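Local coordinates for protein Non-ribosomal peptide synthetase (Methanobrevibacter ruminantium, PDB 6VTZ) that probably assembles a peptide on carrier-bound thioesters and releases it reductively through a C-terminal, Rossmann-type NAD(P)H-dependent reductase domain, at residues Glu145-Glu150 against Glu180-Leu185. Numbering follows the deposited sequence.
Sequences EFIKSE and EDFTDL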
loop_
_atom_site.group_PDB
_atom_site.type_symbol
_atom_site.label_atom_id
_atom_site.label_comp_id
_atom_site.label_asym_id
_atom_site.label_seq_id
_atom_site.Cartn_x
_atom_site.Cartn_y
_atom_site.Cartn_z
ATOM N N GLU A 145 14.779 -1.483 1.217
ATOM C CA GLU A 145 14.810 -2.178 2.505
ATOM C C GLU A 145 15.291 -3.607 2.354
ATOM O O GLU A 145 16.028 -4.115 3.210
ATOM C CB GLU A 145 13.434 -2.203 3.162
ATOM C CG GLU A 145 13.009 -0.927 3.781
ATOM C CD GLU A 145 13.946 -0.450 4.877
ATOM O OE1 GLU A 145 14.766 -1.268 5.400
ATOM O OE2 GLU A 145 13.828 0.760 5.212
ATOM N N PHE A 146 14.847 -4.292 1.299
ATOM C CA PHE A 146 15.320 -5.651 1.090
ATOM C C PHE A 146 16.844 -5.686 1.010
ATOM O O PHE A 146 17.498 -6.470 1.716
ATOM C CB PHE A 146 14.676 -6.245 -0.162
ATOM C CG PHE A 146 15.017 -7.672 -0.364
ATOM C CD1 PHE A 146 14.292 -8.660 0.275
ATOM C CD2 PHE A 146 16.109 -8.034 -1.141
ATOM C CE1 PHE A 146 14.628 -9.994 0.114
ATOM C CE2 PHE A 146 16.454 -9.358 -1.295
ATOM C CZ PHE A 146 15.711 -10.342 -0.675
ATOM N N ILE A 147 17.433 -4.815 0.184
ATOM C CA ILE A 147 18.890 -4.815 0.018
ATOM C C ILE A 147 19.594 -4.440 1.324
ATOM O O ILE A 147 20.649 -4.992 1.661
ATOM C CB ILE A 147 19.284 -3.867 -1.125
ATOM C CG1 ILE A 147 18.925 -4.486 -2.465
ATOM C CG2 ILE A 147 20.753 -3.471 -1.059
ATOM C CD1 ILE A 147 18.536 -3.412 -3.448
ATOM N N LYS A 148 19.023 -3.504 2.080
ATOM C CA LYS A 148 19.683 -3.042 3.291
ATOM C C LYS A 148 19.563 -4.024 4.450
ATOM O O LYS A 148 20.424 -4.009 5.332
ATOM C CB LYS A 148 19.134 -1.673 3.703
ATOM C CG LYS A 148 19.712 -0.523 2.867
ATOM C CD LYS A 148 21.012 0.028 3.475
ATOM C CE LYS A 148 22.035 0.437 2.416
ATOM N NZ LYS A 148 23.110 -0.594 2.238
ATOM N N SER A 149 18.550 -4.901 4.471
ATOM C CA SER A 149 18.365 -5.719 5.664
ATOM C C SER A 149 18.032 -7.191 5.417
ATOM O O SER A 149 17.718 -7.897 6.382
ATOM C CB SER A 149 17.288 -5.085 6.563
ATOM O OG SER A 149 16.041 -4.980 5.899
ATOM N N GLU A 150 18.090 -7.693 4.186
ATOM C CA GLU A 150 17.907 -9.119 3.933
ATOM C C GLU A 150 19.072 -9.624 3.095
ATOM O O GLU A 150 19.777 -8.845 2.448
ATOM C CB GLU A 150 16.564 -9.425 3.238
ATOM C CG GLU A 150 15.339 -8.721 3.846
ATOM C CD GLU A 150 14.799 -9.363 5.164
ATOM O OE1 GLU A 150 14.940 -10.614 5.342
ATOM O OE2 GLU A 150 14.203 -8.602 5.997
ATOM N N GLU A 180 22.889 6.601 -2.541
ATOM C CA GLU A 180 23.704 5.413 -2.763
ATOM C C GLU A 180 23.635 4.947 -4.212
ATOM O O GLU A 180 22.568 4.945 -4.836
ATOM C CB GLU A 180 23.233 4.290 -1.844
ATOM C CG GLU A 180 24.359 3.465 -1.267
ATOM C CD GLU A 180 23.944 2.752 0.001
ATOM O OE1 GLU A 180 22.886 3.132 0.567
ATOM O OE2 GLU A 180 24.673 1.826 0.433
ATOM N N ASP A 181 24.788 4.564 -4.757
ATOM C CA ASP A 181 24.820 3.889 -6.047
ATOM C C ASP A 181 24.702 2.392 -5.813
ATOM O O ASP A 181 25.409 1.829 -4.972
ATOM C CB ASP A 181 26.097 4.195 -6.828
ATOM C CG ASP A 181 26.026 3.688 -8.260
ATOM O OD1 ASP A 181 24.914 3.354 -8.717
ATOM O OD2 ASP A 181 27.074 3.605 -8.933
ATOM N N PHE A 182 23.798 1.751 -6.550
ATOM C CA PHE A 182 23.528 0.334 -6.356
ATOM C C PHE A 182 23.876 -0.502 -7.574
ATOM O O PHE A 182 23.523 -1.688 -7.616
ATOM C CB PHE A 182 22.063 0.112 -5.979
ATOM C CG PHE A 182 21.767 0.372 -4.531
ATOM C CD1 PHE A 182 22.475 -0.297 -3.533
ATOM C CD2 PHE A 182 20.795 1.290 -4.163
ATOM C CE1 PHE A 182 22.215 -0.060 -2.192
ATOM C CE2 PHE A 182 20.526 1.533 -2.837
ATOM C CZ PHE A 182 21.235 0.852 -1.844
ATOM N N THR A 183 24.571 0.071 -8.558
ATOM C CA THR A 183 24.847 -0.682 -9.775
ATOM C C THR A 183 25.690 -1.924 -9.496
ATOM O O THR A 183 25.570 -2.922 -10.212
ATOM C CB THR A 183 25.520 0.222 -10.811
ATOM O OG1 THR A 183 26.780 0.684 -10.308
ATOM C CG2 THR A 183 24.641 1.421 -11.102
ATOM N N ASP A 184 26.517 -1.906 -8.447
ATOM C CA ASP A 184 27.412 -3.043 -8.230
ATOM C C ASP A 184 26.639 -4.300 -7.850
ATOM O O ASP A 184 27.061 -5.418 -8.178
ATOM C CB ASP A 184 28.459 -2.707 -7.163
ATOM C CG ASP A 184 27.852 -2.018 -5.943
ATOM O OD1 ASP A 184 27.094 -1.027 -6.134
ATOM O OD2 ASP A 184 28.127 -2.473 -4.800
ATOM N N LEU A 185 25.500 -4.135 -7.177
ATOM C CA LEU A 185 24.651 -5.258 -6.805
ATOM C C LEU A 185 23.815 -5.791 -7.969
ATOM O O LEU A 185 23.395 -6.956 -7.927
ATOM C CB LEU A 185 23.741 -4.838 -5.652
ATOM C CG LEU A 185 24.543 -4.529 -4.402
ATOM C CD1 LEU A 185 23.646 -4.050 -3.270
ATOM C CD2 LEU A 185 25.309 -5.784 -4.008
#
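Glu145 O takes two bonds from Ser149, one turn on; between them in sequence, Ile147 faces the loop 180-185 and the bent Lys148 chain brings its end to it. The backbone Ser149 N gives the regular helical bond (2.9 Å), and Ser149 OG binds Glu145 O at 2.8 Å from the opposite face of the carbonyl plane. A serine, with its short hydroxyl arm, can fold back onto its own helix in this way.

Across the contact, the apolar work falls to one methyl. With CG2 anti to the backbone N (chi1 -73° for CG1), Ile147 sends this branch toward the loop, where it lies 3.7 Å from Leu185 CD1 and 3.9 Å from Phe182 CE1. The beta-branched residue thus touches two loop side chains with a single group.

At the exposed border, Lys148 meets Glu180, extended beyond CG, coming from the opposite direction. They form a salt bridge whose N-H...O bond is weak, Lys148 NZ to Glu180 OE2 3.4 Å, and Lys148 CE also sits near the plane of the Phe182 ring, at its edge. Long, flexible charged residues suit this exposed edge, where their ends can reach each other while staying near solvent. Within the loop, Thr183 OG1 binds Asp181 OD2 (3.2 Å), which probably steadies the chain around Phe182.

The contact joins the C-terminal part of helix 137-149, which follows strand 129-132 in the Rossmann-type sheet, to the connection from helix 166-177 to strand 190-194. Ile147 and Phe182 both rest on Met174 of helix 166-177, Ile147 and Leu185 both touch Ile190 of strand 190-194, and Arg189 just before that strand hydrogen-bonds Ile147 O.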